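Local coordinates for protein tRNA (adenine(22)-N(1))-methyltransferase (Bacillus subtilis, PDB 6Q56) that catalyses the S-adenosyl-L-methionine-dependent methylation of N1 of adenosine 22 in tRNA, at residues E3-S7 with Y32-Y36; S7-T12 with E147-Y153; I17-M23 with K42-I47. The protein carries 2 engineered substitutions. All blocks are in the same frame, centred on the assembly; numbering follows the deposited sequence.

Contact 1 (E3-S7 with Y32-Y36); sequences ELKLS and YLPSY. Engineered in segment 32-36: Ser35 (natural residue Cys).
Leu6 lays one methyl over the ring of Tyr36, and Leu4 turns its carbonyl to the rim of the same ring. The methyl is CD1, a CH-pi contact 3.5 Å from the Tyr36 centroid and 19° off the ring normal; it is displaced toward the CG end, where Leu6 CD1 comes within 3.4 Å of Tyr36 CG. The Leu4 O sits in the plane of the ring, at its edge, 3.6 Å from Tyr36 CD2. One ring therefore meets an apolar group over a face and a carbonyl oxygen at the edge.

With CG anti to the backbone N (chi1 172°), the Tyr36 ring stands out from the helix with that face turned to Leu6. Its OH reaches beyond the contact to Gln11 of helix 8-14. The other methyl of Leu6, CD2, rests on the helix backbone 3.9 Å from Leu33 N, while CD1 also finds Leu33 CD1.

Leu4 occupies the other end. Its CD1 presses on Ser35 CB at 3.5 Å; Ser35 is an engineered residue, and its OG is bonded to Ala31 O in the preceding turn. Leu4 CD2 approaches Tyr32 CD1 obliquely at 4.2 Å, the two side chains crossing at about a right angle. The Tyr32 ring also meets that of His30, nearly parallel to it.

Residues 3-7 run extended, so Leu4 and Leu6 both point at the helix while Lys5 between them turns to the outside. This is an extended N-terminal arm strapped across helix 32-39, the connecting helix of the first beta-alpha-beta unit of the Rossmann-like methyltransferase fold.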
ATOM      1  N   GLU A   3       8.242 -24.793   0.202  1.00 68.05           N
ATOM      2  CA  GLU A   3       8.228 -24.435   1.616  1.00 70.92           C
ATOM      3  C   GLU A   3       6.906 -23.750   1.957  1.00 72.98           C
ATOM      4  O   GLU A   3       5.870 -24.403   1.997  1.00 71.75           O
ATOM      5  CB  GLU A   3       9.435 -23.551   1.949  1.00 62.78           C
ATOM      6  CG  GLU A   3      10.711 -24.326   2.237  1.00 68.98           C
ATOM      7  CD  GLU A   3      11.960 -23.610   1.775  1.00 61.91           C
ATOM      8  OE1 GLU A   3      11.863 -22.769   0.862  1.00 62.93           O
ATOM      9  OE2 GLU A   3      13.040 -23.904   2.315  1.00 51.46           O
ATOM     10  N   LEU A   4       6.954 -22.452   2.221  1.00 79.31           N
ATOM     11  CA  LEU A   4       5.758 -21.696   2.537  1.00 61.14           C
ATOM     12  C   LEU A   4       5.219 -21.139   1.248  1.00 52.06           C
ATOM     13  O   LEU A   4       5.979 -20.752   0.375  1.00 62.47           O
ATOM     14  CB  LEU A   4       6.070 -20.537   3.475  1.00 53.85           C
ATOM     15  CG  LEU A   4       6.327 -20.863   4.937  1.00 67.36           C
ATOM     16  CD1 LEU A   4       6.751 -19.610   5.672  1.00102.62           C
ATOM     17  CD2 LEU A   4       5.091 -21.461   5.579  1.00 78.19           C
ATOM     18  N   LYS A   5       3.905 -21.089   1.126  1.00 55.95           N
ATOM     19  CA  LYS A   5       3.297 -20.544  -0.071  1.00 51.62           C
ATOM     20  C   LYS A   5       2.636 -19.233   0.279  1.00 45.18           C
ATOM     21  O   LYS A   5       2.051 -19.082   1.338  1.00 46.67           O
ATOM     22  CB  LYS A   5       2.285 -21.512  -0.672  1.00 53.24           C
ATOM     23  CG  LYS A   5       2.909 -22.744  -1.300  1.00 65.54           C
ATOM     24  CD  LYS A   5       3.974 -22.377  -2.318  1.00 69.70           C
ATOM     25  CE  LYS A   5       4.562 -23.614  -2.975  1.00 73.58           C
ATOM     26  NZ  LYS A   5       5.015 -24.611  -1.973  1.00 74.41           N
ATOM     27  N   LEU A   6       2.733 -18.276  -0.622  1.00 38.60           N
ATOM     28  CA  LEU A   6       2.140 -16.980  -0.398  1.00 32.33           C
ATOM     29  C   LEU A   6       1.049 -16.743  -1.407  1.00 31.74           C
ATOM     30  O   LEU A   6       1.011 -17.374  -2.450  1.00 36.25           O
ATOM     31  CB  LEU A   6       3.178 -15.883  -0.560  1.00 36.21           C
ATOM     32  CG  LEU A   6       4.221 -15.678   0.528  1.00 41.95           C
ATOM     33  CD1 LEU A   6       5.194 -14.611   0.073  1.00 39.24           C
ATOM     34  CD2 LEU A   6       3.561 -15.285   1.832  1.00 32.45           C
ATOM     35  N   SER A   7       0.175 -15.805  -1.093  1.00 31.62           N
ATOM     36  CA  SER A   7      -0.899 -15.431  -1.984  1.00 41.61           C
ATOM     37  C   SER A   7      -0.307 -14.576  -3.083  1.00 41.66           C
ATOM     38  O   SER A   7       0.777 -14.030  -2.931  1.00 40.36           O
ATOM     39  CB  SER A   7      -1.962 -14.631  -1.238  1.00 37.84           C
ATOM     40  OG  SER A   7      -1.415 -13.466  -0.671  1.00 31.56           O
ATOM     41  N   TYR A  32       4.458 -14.952   7.625  1.00 28.59           N
ATOM     42  CA  TYR A  32       4.672 -15.784   6.455  1.00 32.90           C
ATOM     43  C   TYR A  32       5.540 -15.074   5.430  1.00 28.68           C
ATOM     44  O   TYR A  32       6.527 -15.616   4.968  1.00 37.19           O
ATOM     45  CB  TYR A  32       3.343 -16.178   5.816  1.00 28.78           C
ATOM     46  CG  TYR A  32       2.537 -17.171   6.616  1.00 31.55           C
ATOM     47  CD1 TYR A  32       3.154 -18.189   7.311  1.00 39.64           C
ATOM     48  CD2 TYR A  32       1.157 -17.103   6.654  1.00 37.08           C
ATOM     49  CE1 TYR A  32       2.421 -19.100   8.040  1.00 49.02           C
ATOM     50  CE2 TYR A  32       0.418 -18.009   7.375  1.00 37.37           C
ATOM     51  CZ  TYR A  32       1.056 -19.007   8.065  1.00 41.05           C
ATOM     52  OH  TYR A  32       0.331 -19.913   8.784  1.00 51.54           O
ATOM     53  N   LEU A  33       5.160 -13.855   5.084  1.00 24.72           N
ATOM     54  CA  LEU A  33       5.893 -13.076   4.106  1.00 33.58           C
ATOM     55  C   LEU A  33       7.364 -12.987   4.481  1.00 34.31           C
ATOM     56  O   LEU A  33       8.226 -13.338   3.689  1.00 38.84           O
ATOM     57  CB  LEU A  33       5.293 -11.679   3.975  1.00 30.22           C
ATOM     58  CG  LEU A  33       6.115 -10.646   3.217  1.00 30.37           C
ATOM     59  CD1 LEU A  33       6.319 -11.061   1.778  1.00 25.36           C
ATOM     60  CD2 LEU A  33       5.444  -9.294   3.282  1.00 35.22           C
ATOM     61  N   PRO A  34       7.663 -12.541   5.694  1.00 31.45           N
ATOM     62  CA  PRO A  34       9.062 -12.433   6.112  1.00 39.81           C
ATOM     63  C   PRO A  34       9.760 -13.787   6.170  1.00 36.23           C
ATOM     64  O   PRO A  34      10.928 -13.877   5.834  1.00 40.00           O
ATOM     65  CB  PRO A  34       8.985 -11.784   7.501  1.00 41.84           C
ATOM     66  CG  PRO A  34       7.545 -11.700   7.853  1.00 36.83           C
ATOM     67  CD  PRO A  34       6.765 -11.803   6.589  1.00 30.07           C
ATOM     68  N   SER A  35       9.054 -14.827   6.584  1.00 37.49           N
ATOM     69  CA  SER A  35       9.649 -16.149   6.650  1.00 38.83           C
ATOM     70  C   SER A  35       9.993 -16.576   5.237  1.00 34.76           C
ATOM     71  O   SER A  35      11.057 -17.109   4.968  1.00 38.02           O
ATOM     72  CB  SER A  35       8.679 -17.147   7.275  1.00 28.97           C
ATOM     73  OG  SER A  35       8.561 -16.967   8.669  1.00 33.32           O
ATOM     74  N   TYR A  36       9.056 -16.318   4.343  1.00 39.59           N
ATOM     75  CA  TYR A  36       9.201 -16.649   2.937  1.00 37.64           C
ATOM     76  C   TYR A  36      10.365 -15.897   2.312  1.00 36.88           C
ATOM     77  O   TYR A  36      11.104 -16.453   1.515  1.00 40.65           O
ATOM     78  CB  TYR A  36       7.910 -16.322   2.187  1.00 37.45           C
ATOM     79  CG  TYR A  36       7.993 -16.445   0.689  1.00 36.76           C
ATOM     80  CD1 TYR A  36       8.549 -15.440  -0.075  1.00 44.94           C
ATOM     81  CD2 TYR A  36       7.501 -17.558   0.041  1.00 34.63           C
ATOM     82  CE1 TYR A  36       8.618 -15.542  -1.443  1.00 40.76           C
ATOM     83  CE2 TYR A  36       7.566 -17.668  -1.328  1.00 48.15           C
ATOM     84  CZ  TYR A  36       8.124 -16.658  -2.063  1.00 41.01           C
ATOM     85  OH  TYR A  36       8.195 -16.769  -3.421  1.00 46.87           O
TER

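Contact 2 (S7-T12 with E147-Y153); sequences SKRLQT and EEDGKSY. Engineered in segment 147-153: Ser152 (natural residue Cys).
Arg9 lies across the ring of Tyr153, its CA over one face 3.9 Å from the centroid, a CH-pi contact. Farther out, Arg9 CG follows the ring to within 3.6 Å of Tyr153 CD1. The guanidinium does not stack: its plane stands 82° from that of the ring. Its NH1 is bonded to Gln121, and its NE gives a hydrogen to a water 2.6 Å away, which in turn donates to Glu148 OE1.

Glu148 comes from the hairpin made by strands 139-148 and 151-159, just before the tight turn at Asp149 and Gly150. Extended throughout, with CG anti to the backbone N (chi1 -177°), it carries its carboxylate to the first turn of helix 8-14. Each oxygen takes one amide: Lys8 N to Glu148 OE2 at 3.0 Å, met from above the carboxylate plane, and Arg9 N to Glu148 OE1 at 2.9 Å, on the syn side but tilted out of that plane. The N-cap, Ser7, serves the next amide, its OG accepting from Leu10 N at 3.3 Å. Three successive N-H groups at the start of the helix thus find side-chain acceptors, the first two on the single carboxylate of Glu148.

Lys151, across the turn from Glu148, brings its NZ to 4.2 Å from Arg9 NE. The Glu148 carboxylate lies near both cations, and its negative charge probably makes their closeness tolerable. The positive end of the helix dipole and the water-bridged arginine are likely to stabilise that charge, so the hairpin carboxylate probably acts as a charged acceptor for the helix start.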
ATOM      1  N   SER A   7       0.175 -15.805  -1.093  1.00 31.62           N
ATOM      2  CA  SER A   7      -0.899 -15.431  -1.984  1.00 41.61           C
ATOM      3  C   SER A   7      -0.307 -14.576  -3.083  1.00 41.66           C
ATOM      4  O   SER A   7       0.777 -14.030  -2.931  1.00 40.36           O
ATOM      5  CB  SER A   7      -1.962 -14.631  -1.238  1.00 37.84           C
ATOM      6  OG  SER A   7      -1.415 -13.466  -0.671  1.00 31.56           O
ATOM      7  N   LYS A   8      -1.020 -14.462  -4.190  1.00 42.56           N
ATOM      8  CA  LYS A   8      -0.567 -13.650  -5.301  1.00 42.54           C
ATOM      9  C   LYS A   8      -0.230 -12.272  -4.773  1.00 38.89           C
ATOM     10  O   LYS A   8       0.777 -11.678  -5.122  1.00 43.41           O
ATOM     11  CB  LYS A   8      -1.662 -13.534  -6.361  1.00 49.86           C
ATOM     12  CG  LYS A   8      -1.719 -14.693  -7.337  1.00 55.78           C
ATOM     13  CD  LYS A   8      -2.842 -14.522  -8.345  1.00 63.52           C
ATOM     14  CE  LYS A   8      -2.834 -15.605  -9.412  1.00 54.83           C
ATOM     15  NZ  LYS A   8      -2.009 -15.236 -10.595  1.00 64.85           N
ATOM     16  N   ARG A   9      -1.113 -11.781  -3.922  1.00 37.24           N
ATOM     17  CA  ARG A   9      -0.976 -10.465  -3.322  1.00 38.35           C
ATOM     18  C   ARG A   9       0.358 -10.260  -2.609  1.00 35.59           C
ATOM     19  O   ARG A   9       1.074  -9.323  -2.910  1.00 32.79           O
ATOM     20  CB  ARG A   9      -2.129 -10.214  -2.358  1.00 33.29           C
ATOM     21  CG  ARG A   9      -2.229  -8.809  -1.833  1.00 37.00           C
ATOM     22  CD  ARG A   9      -3.561  -8.632  -1.140  1.00 46.07           C
ATOM     23  NE  ARG A   9      -3.871  -9.778  -0.304  1.00 42.15           N
ATOM     24  CZ  ARG A   9      -3.443  -9.922   0.939  1.00 37.87           C
ATOM     25  NH1 ARG A   9      -2.695  -8.993   1.499  1.00 39.10           N
ATOM     26  NH2 ARG A   9      -3.772 -10.994   1.627  1.00 55.16           N
ATOM     27  N   LEU A  10       0.679 -11.125  -1.655  1.00 37.70           N
ATOM     28  CA  LEU A  10       1.924 -10.999  -0.912  1.00 37.22           C
ATOM     29  C   LEU A  10       3.117 -11.444  -1.746  1.00 35.86           C
ATOM     30  O   LEU A  10       4.232 -10.995  -1.532  1.00 31.54           O
ATOM     31  CB  LEU A  10       1.853 -11.770   0.399  1.00 38.94           C
ATOM     32  CG  LEU A  10       0.815 -11.240   1.384  1.00 39.25           C
ATOM     33  CD1 LEU A  10       1.023 -11.825   2.769  1.00 33.86           C
ATOM     34  CD2 LEU A  10       0.860  -9.726   1.440  1.00 33.96           C
ATOM     35  N   GLN A  11       2.871 -12.322  -2.708  1.00 36.43           N
ATOM     36  CA  GLN A  11       3.924 -12.784  -3.587  1.00 38.99           C
ATOM     37  C   GLN A  11       4.433 -11.562  -4.315  1.00 38.45           C
ATOM     38  O   GLN A  11       5.631 -11.339  -4.427  1.00 37.54           O
ATOM     39  CB  GLN A  11       3.393 -13.802  -4.587  1.00 51.21           C
ATOM     40  CG  GLN A  11       4.479 -14.453  -5.417  1.00 49.78           C
ATOM     41  CD  GLN A  11       5.544 -15.075  -4.553  1.00 62.31           C
ATOM     42  OE1 GLN A  11       5.244 -15.834  -3.641  1.00 63.61           O
ATOM     43  NE2 GLN A  11       6.797 -14.753  -4.832  1.00 67.77           N
ATOM     44  N   THR A  12       3.486 -10.773  -4.802  1.00 34.23           N
ATOM     45  CA  THR A  12       3.776  -9.548  -5.520  1.00 34.78           C
ATOM     46  C   THR A  12       4.603  -8.622  -4.650  1.00 34.35           C
ATOM     47  O   THR A  12       5.578  -8.051  -5.106  1.00 38.77           O
ATOM     48  CB  THR A  12       2.482  -8.840  -5.959  1.00 37.90           C
ATOM     49  OG1 THR A  12       1.842  -9.605  -6.982  1.00 41.55           O
ATOM     50  CG2 THR A  12       2.770  -7.455  -6.494  1.00 34.88           C
ATOM     51  N   GLU A 147      -5.776  -8.789  -9.419  1.00 40.14           N
ATOM     52  CA  GLU A 147      -6.923  -9.270  -8.680  1.00 49.63           C
ATOM     53  C   GLU A 147      -6.651 -10.696  -8.230  1.00 39.37           C
ATOM     54  O   GLU A 147      -5.913 -11.437  -8.869  1.00 35.53           O
ATOM     55  CB  GLU A 147      -8.223  -9.142  -9.475  1.00 43.35           C
ATOM     56  CG  GLU A 147      -8.532 -10.265 -10.435  1.00 52.68           C
ATOM     57  CD  GLU A 147      -9.808 -10.005 -11.211  1.00 66.62           C
ATOM     58  OE1 GLU A 147     -10.583  -9.123 -10.796  1.00 47.95           O
ATOM     59  OE2 GLU A 147     -10.033 -10.677 -12.237  1.00 68.15           O
ATOM     60  N   GLU A 148      -7.238 -11.052  -7.101  1.00 35.99           N
ATOM     61  CA  GLU A 148      -7.085 -12.375  -6.542  1.00 40.43           C
ATOM     62  C   GLU A 148      -8.375 -12.750  -5.856  1.00 42.57           C
ATOM     63  O   GLU A 148      -8.854 -12.031  -4.992  1.00 36.68           O
ATOM     64  CB  GLU A 148      -5.938 -12.415  -5.540  1.00 35.00           C
ATOM     65  CG  GLU A 148      -5.670 -13.796  -4.975  1.00 39.89           C
ATOM     66  CD  GLU A 148      -4.371 -13.879  -4.203  1.00 42.78           C
ATOM     67  OE1 GLU A 148      -3.797 -12.826  -3.880  1.00 49.87           O
ATOM     68  OE2 GLU A 148      -3.928 -15.000  -3.914  1.00 42.03           O
ATOM     69  N   ASP A 149      -8.934 -13.885  -6.245  1.00 45.39           N
ATOM     70  CA  ASP A 149     -10.169 -14.357  -5.652  1.00 46.68           C
ATOM     71  C   ASP A 149     -11.259 -13.293  -5.771  1.00 39.89           C
ATOM     72  O   ASP A 149     -11.942 -12.983  -4.807  1.00 44.38           O
ATOM     73  CB  ASP A 149      -9.939 -14.739  -4.184  1.00 46.66           C
ATOM     74  CG  ASP A 149      -8.980 -15.914  -4.018  1.00 56.71           C
ATOM     75  OD1 ASP A 149      -8.699 -16.618  -5.007  1.00 53.82           O
ATOM     76  OD2 ASP A 149      -8.509 -16.138  -2.888  1.00 52.71           O
ATOM     77  N   GLY A 150     -11.409 -12.738  -6.967  1.00 46.81           N
ATOM     78  CA  GLY A 150     -12.418 -11.730  -7.237  1.00 50.69           C
ATOM     79  C   GLY A 150     -12.254 -10.424  -6.492  1.00 55.13           C
ATOM     80  O   GLY A 150     -13.215  -9.683  -6.302  1.00 56.87           O
ATOM     81  N   LYS A 151     -11.035 -10.138  -6.069  1.00 44.78           N
ATOM     82  CA  LYS A 151     -10.755  -8.921  -5.347  1.00 45.57           C
ATOM     83  C   LYS A 151      -9.524  -8.269  -5.938  1.00 40.70           C
ATOM     84  O   LYS A 151      -8.532  -8.933  -6.191  1.00 39.86           O
ATOM     85  CB  LYS A 151     -10.530  -9.222  -3.870  1.00 46.44           C
ATOM     86  CG  LYS A 151     -10.122  -8.006  -3.063  1.00 61.46           C
ATOM     87  CD  LYS A 151      -9.361  -8.383  -1.799  1.00 65.28           C
ATOM     88  CE  LYS A 151      -8.090  -9.171  -2.088  1.00 52.55           C
ATOM     89  NZ  LYS A 151      -7.033  -8.372  -2.753  1.00 51.46           N
ATOM     90  N   SER A 152      -9.600  -6.966  -6.163  1.00 44.81           N
ATOM     91  CA  SER A 152      -8.484  -6.238  -6.730  1.00 37.89           C
ATOM     92  C   SER A 152      -7.606  -5.711  -5.607  1.00 43.13           C
ATOM     93  O   SER A 152      -8.091  -5.317  -4.556  1.00 38.57           O
ATOM     94  CB  SER A 152      -8.972  -5.098  -7.612  1.00 32.78           C
ATOM     95  OG  SER A 152      -9.514  -4.057  -6.839  1.00 39.41           O
ATOM     96  N   TYR A 153      -6.305  -5.714  -5.836  1.00 38.35           N
ATOM     97  CA  TYR A 153      -5.376  -5.247  -4.839  1.00 32.57           C
ATOM     98  C   TYR A 153      -4.262  -4.490  -5.518  1.00 32.08           C
ATOM     99  O   TYR A 153      -3.803  -4.869  -6.582  1.00 35.56           O
ATOM    100  CB  TYR A 153      -4.821  -6.417  -4.032  1.00 39.53           C
ATOM    101  CG  TYR A 153      -3.964  -7.359  -4.837  1.00 50.69           C
ATOM    102  CD1 TYR A 153      -2.614  -7.113  -5.017  1.00 52.20           C
ATOM    103  CD2 TYR A 153      -4.501  -8.495  -5.417  1.00 61.15           C
ATOM    104  CE1 TYR A 153      -1.827  -7.971  -5.754  1.00 57.17           C
ATOM    105  CE2 TYR A 153      -3.719  -9.359  -6.157  1.00 43.53           C
ATOM    106  CZ  TYR A 153      -2.386  -9.091  -6.322  1.00 51.09           C
ATOM    107  OH  TYR A 153      -1.610  -9.941  -7.049  1.00 51.70           O
TER
HETATM  108  O   HOH W   1      -5.285 -11.784  -1.215  1.00 41.35           O

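Contact 3 (I17-M23 with K42-I47); sequences IPNGAVM and KASGAI
Ser44 and Gly20 meet where the first beta-alpha-beta unit of the Rossmann-like fold brings strands 21-26 and 43-50 side by side and parallel. Starting up the serine, CB passes 3.4 Å from Gly20 O. At the tip, Ser44 OG donates to that same Gly20 O at 2.9 Å, well above the carbonyl plane, and lies 3.3 Å from Val22 CG2. A chi1 of 56°, with OG between the backbone N and the carbonyl carbon, holds the hydroxyl over this oxygen. With alanine in place of this serine, Gly20 O would probably lose its hydroxyl donor, leaving the turn from Pro18 to Ala21 less firmly tied to the neighbouring strand.

That turn is type II, with Gly20 at the position of positive phi. The chain of the second strand bends at Ser44, and Ser44 N donates to Ala21 O on the way round. Beyond the bend Met23 pairs with Ala46: Met23 N donates to Gly45 O, and Met23 O accepts from Ile47 N.

Met23, Ala43 and Ala46 share the face under helix 32-39, whose Ala37 and Val38 pack down on it. Met23 CG touches both alanine methyls, 3.6 Å from Ala43 CB and 3.7 Å from Ala46 CB. The last of the backbone bonds has the widest C=O...donor angle: Ile47 N lies in the plane of the Met23 C=O, 2.8 Å from Met23 O.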
ATOM      1  N   ILE A  17      11.250  -6.748  -2.721  1.00 36.90           N
ATOM      2  CA  ILE A  17      12.199  -6.699  -1.632  1.00 37.33           C
ATOM      3  C   ILE A  17      13.589  -6.688  -2.241  1.00 38.42           C
ATOM      4  O   ILE A  17      13.945  -7.589  -2.990  1.00 34.88           O
ATOM      5  CB  ILE A  17      12.065  -7.906  -0.705  1.00 35.98           C
ATOM      6  CG1 ILE A  17      10.711  -7.886  -0.016  1.00 35.46           C
ATOM      7  CG2 ILE A  17      13.173  -7.896   0.330  1.00 42.17           C
ATOM      8  CD1 ILE A  17      10.408  -9.146   0.739  1.00 30.77           C
ATOM      9  N   PRO A  18      14.381  -5.673  -1.948  1.00 37.99           N
ATOM     10  CA  PRO A  18      15.727  -5.625  -2.518  1.00 42.59           C
ATOM     11  C   PRO A  18      16.550  -6.799  -2.014  1.00 42.04           C
ATOM     12  O   PRO A  18      16.446  -7.159  -0.856  1.00 43.39           O
ATOM     13  CB  PRO A  18      16.287  -4.300  -2.000  1.00 40.09           C
ATOM     14  CG  PRO A  18      15.120  -3.554  -1.460  1.00 40.12           C
ATOM     15  CD  PRO A  18      14.170  -4.593  -0.982  1.00 36.11           C
ATOM     16  N   ASN A  19      17.358  -7.398  -2.873  1.00 50.68           N
ATOM     17  CA  ASN A  19      18.174  -8.527  -2.453  1.00 50.64           C
ATOM     18  C   ASN A  19      19.033  -8.195  -1.239  1.00 53.83           C
ATOM     19  O   ASN A  19      19.481  -7.068  -1.075  1.00 38.05           O
ATOM     20  CB  ASN A  19      19.068  -8.988  -3.589  1.00 50.96           C
ATOM     21  CG  ASN A  19      18.327  -9.105  -4.897  1.00 52.17           C
ATOM     22  OD1 ASN A  19      17.110  -9.221  -4.920  1.00 57.76           O
ATOM     23  ND2 ASN A  19      19.061  -9.071  -5.994  1.00 53.62           N
ATOM     24  N   GLY A  20      19.247  -9.195  -0.391  1.00 57.46           N
ATOM     25  CA  GLY A  20      20.047  -9.041   0.807  1.00 73.00           C
ATOM     26  C   GLY A  20      19.509  -8.006   1.763  1.00 49.90           C
ATOM     27  O   GLY A  20      20.150  -7.650   2.743  1.00 51.36           O
ATOM     28  N   ALA A  21      18.318  -7.512   1.481  1.00 46.64           N
ATOM     29  CA  ALA A  21      17.728  -6.492   2.324  1.00 44.35           C
ATOM     30  C   ALA A  21      17.221  -7.017   3.656  1.00 41.72           C
ATOM     31  O   ALA A  21      16.853  -8.172   3.790  1.00 41.68           O
ATOM     32  CB  ALA A  21      16.590  -5.810   1.588  1.00 47.63           C
ATOM     33  N   VAL A  22      17.200  -6.135   4.639  1.00 43.69           N
ATOM     34  CA  VAL A  22      16.654  -6.454   5.934  1.00 45.25           C
ATOM     35  C   VAL A  22      15.288  -5.811   5.818  1.00 40.15           C
ATOM     36  O   VAL A  22      15.185  -4.614   5.597  1.00 37.39           O
ATOM     37  CB  VAL A  22      17.434  -5.831   7.087  1.00 41.03           C
ATOM     38  CG1 VAL A  22      16.669  -6.009   8.377  1.00 35.45           C
ATOM     39  CG2 VAL A  22      18.805  -6.457   7.188  1.00 42.39           C
ATOM     40  N   MET A  23      14.242  -6.608   5.938  1.00 35.40           N
ATOM     41  CA  MET A  23      12.894  -6.103   5.795  1.00 38.22           C
ATOM     42  C   MET A  23      12.102  -6.132   7.075  1.00 35.87           C
ATOM     43  O   MET A  23      12.324  -6.964   7.939  1.00 39.10           O
ATOM     44  CB  MET A  23      12.150  -6.963   4.790  1.00 36.89           C
ATOM     45  CG  MET A  23      12.287  -8.435   5.099  1.00 45.31           C
ATOM     46  SD  MET A  23      11.003  -9.448   4.380  1.00 50.10           S
ATOM     47  CE  MET A  23       9.567  -8.535   4.911  1.00 38.40           C
ATOM     48  N   LYS A  42      15.614 -13.778  -0.204  1.00 47.77           N
ATOM     49  CA  LYS A  42      15.251 -12.498  -0.770  1.00 45.30           C
ATOM     50  C   LYS A  42      15.627 -11.437   0.239  1.00 49.34           C
ATOM     51  O   LYS A  42      15.985 -10.322  -0.114  1.00 62.14           O
ATOM     52  CB  LYS A  42      13.760 -12.438  -1.058  1.00 55.47           C
ATOM     53  CG  LYS A  42      13.305 -13.351  -2.184  1.00 67.03           C
ATOM     54  CD  LYS A  42      11.922 -12.970  -2.681  1.00 61.57           C
ATOM     55  CE  LYS A  42      11.872 -11.505  -3.079  1.00 64.64           C
ATOM     56  NZ  LYS A  42      12.864 -11.147  -4.129  1.00 52.31           N
ATOM     57  N   ALA A  43      15.545 -11.800   1.510  1.00 48.87           N
ATOM     58  CA  ALA A  43      15.890 -10.897   2.594  1.00 47.22           C
ATOM     59  C   ALA A  43      16.954 -11.553   3.454  1.00 45.35           C
ATOM     60  O   ALA A  43      16.965 -12.763   3.612  1.00 43.71           O
ATOM     61  CB  ALA A  43      14.666 -10.572   3.426  1.00 41.97           C
ATOM     62  N   SER A  44      17.857 -10.751   3.993  1.00 43.22           N
ATOM     63  CA  SER A  44      18.936 -11.269   4.821  1.00 40.99           C
ATOM     64  C   SER A  44      18.444 -11.497   6.231  1.00 45.96           C
ATOM     65  O   SER A  44      18.840 -12.438   6.899  1.00 50.88           O
ATOM     66  CB  SER A  44      20.111 -10.300   4.830  1.00 32.47           C
ATOM     67  OG  SER A  44      19.717  -9.020   5.266  1.00 43.66           O
ATOM     68  N   GLY A  45      17.570 -10.609   6.665  1.00 48.43           N
ATOM     69  CA  GLY A  45      16.980 -10.678   7.981  1.00 34.38           C
ATOM     70  C   GLY A  45      15.635  -9.996   7.939  1.00 45.47           C
ATOM     71  O   GLY A  45      15.326  -9.321   6.964  1.00 42.70           O
ATOM     72  N   ALA A  46      14.838 -10.157   8.980  1.00 33.03           N
ATOM     73  CA  ALA A  46      13.537  -9.540   8.977  1.00 35.57           C
ATOM     74  C   ALA A  46      12.983  -9.286  10.357  1.00 38.41           C
ATOM     75  O   ALA A  46      13.365  -9.915  11.333  1.00 40.51           O
ATOM     76  CB  ALA A  46      12.570 -10.402   8.190  1.00 32.83           C
ATOM     77  N   ILE A  47      12.055  -8.347  10.398  1.00 36.27           N
ATOM     78  CA  ILE A  47      11.361  -7.973  11.601  1.00 37.12           C
ATOM     79  C   ILE A  47       9.888  -8.099  11.272  1.00 31.36           C
ATOM     80  O   ILE A  47       9.432  -7.604  10.254  1.00 29.81           O
ATOM     81  CB  ILE A  47      11.650  -6.526  11.999  1.00 39.18           C
ATOM     82  CG1 ILE A  47      13.149  -6.321  12.202  1.00 39.92           C
ATOM     83  CG2 ILE A  47      10.882  -6.164  13.254  1.00 36.07           C
ATOM     84  CD1 ILE A  47      13.527  -4.887  12.469  1.00 39.53           C
TER

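From the N terminus, the extended arm 3-7 is pinned first, closing a short loop onto helix 32-39 in contact 1. At Ser7, common to contacts 1 and 2, the chain enters helix 8-14, which contact 2 fastens to the hairpin 147-153 far along the sequence. Strand 21-26 follows, and contact 3 pairs its start with that of strand 43-50. Contact 3 is nested inside the long loop of contact 2, while contact 1 crosses both. Gln11 bonded to Tyr36 joins contacts 1 and 2; Pro34, packed on Ala46 and Met23, joins 1 and 3. Contacts 2 and 3 reach separate parts of one sheet, their centres about 22 Å apart.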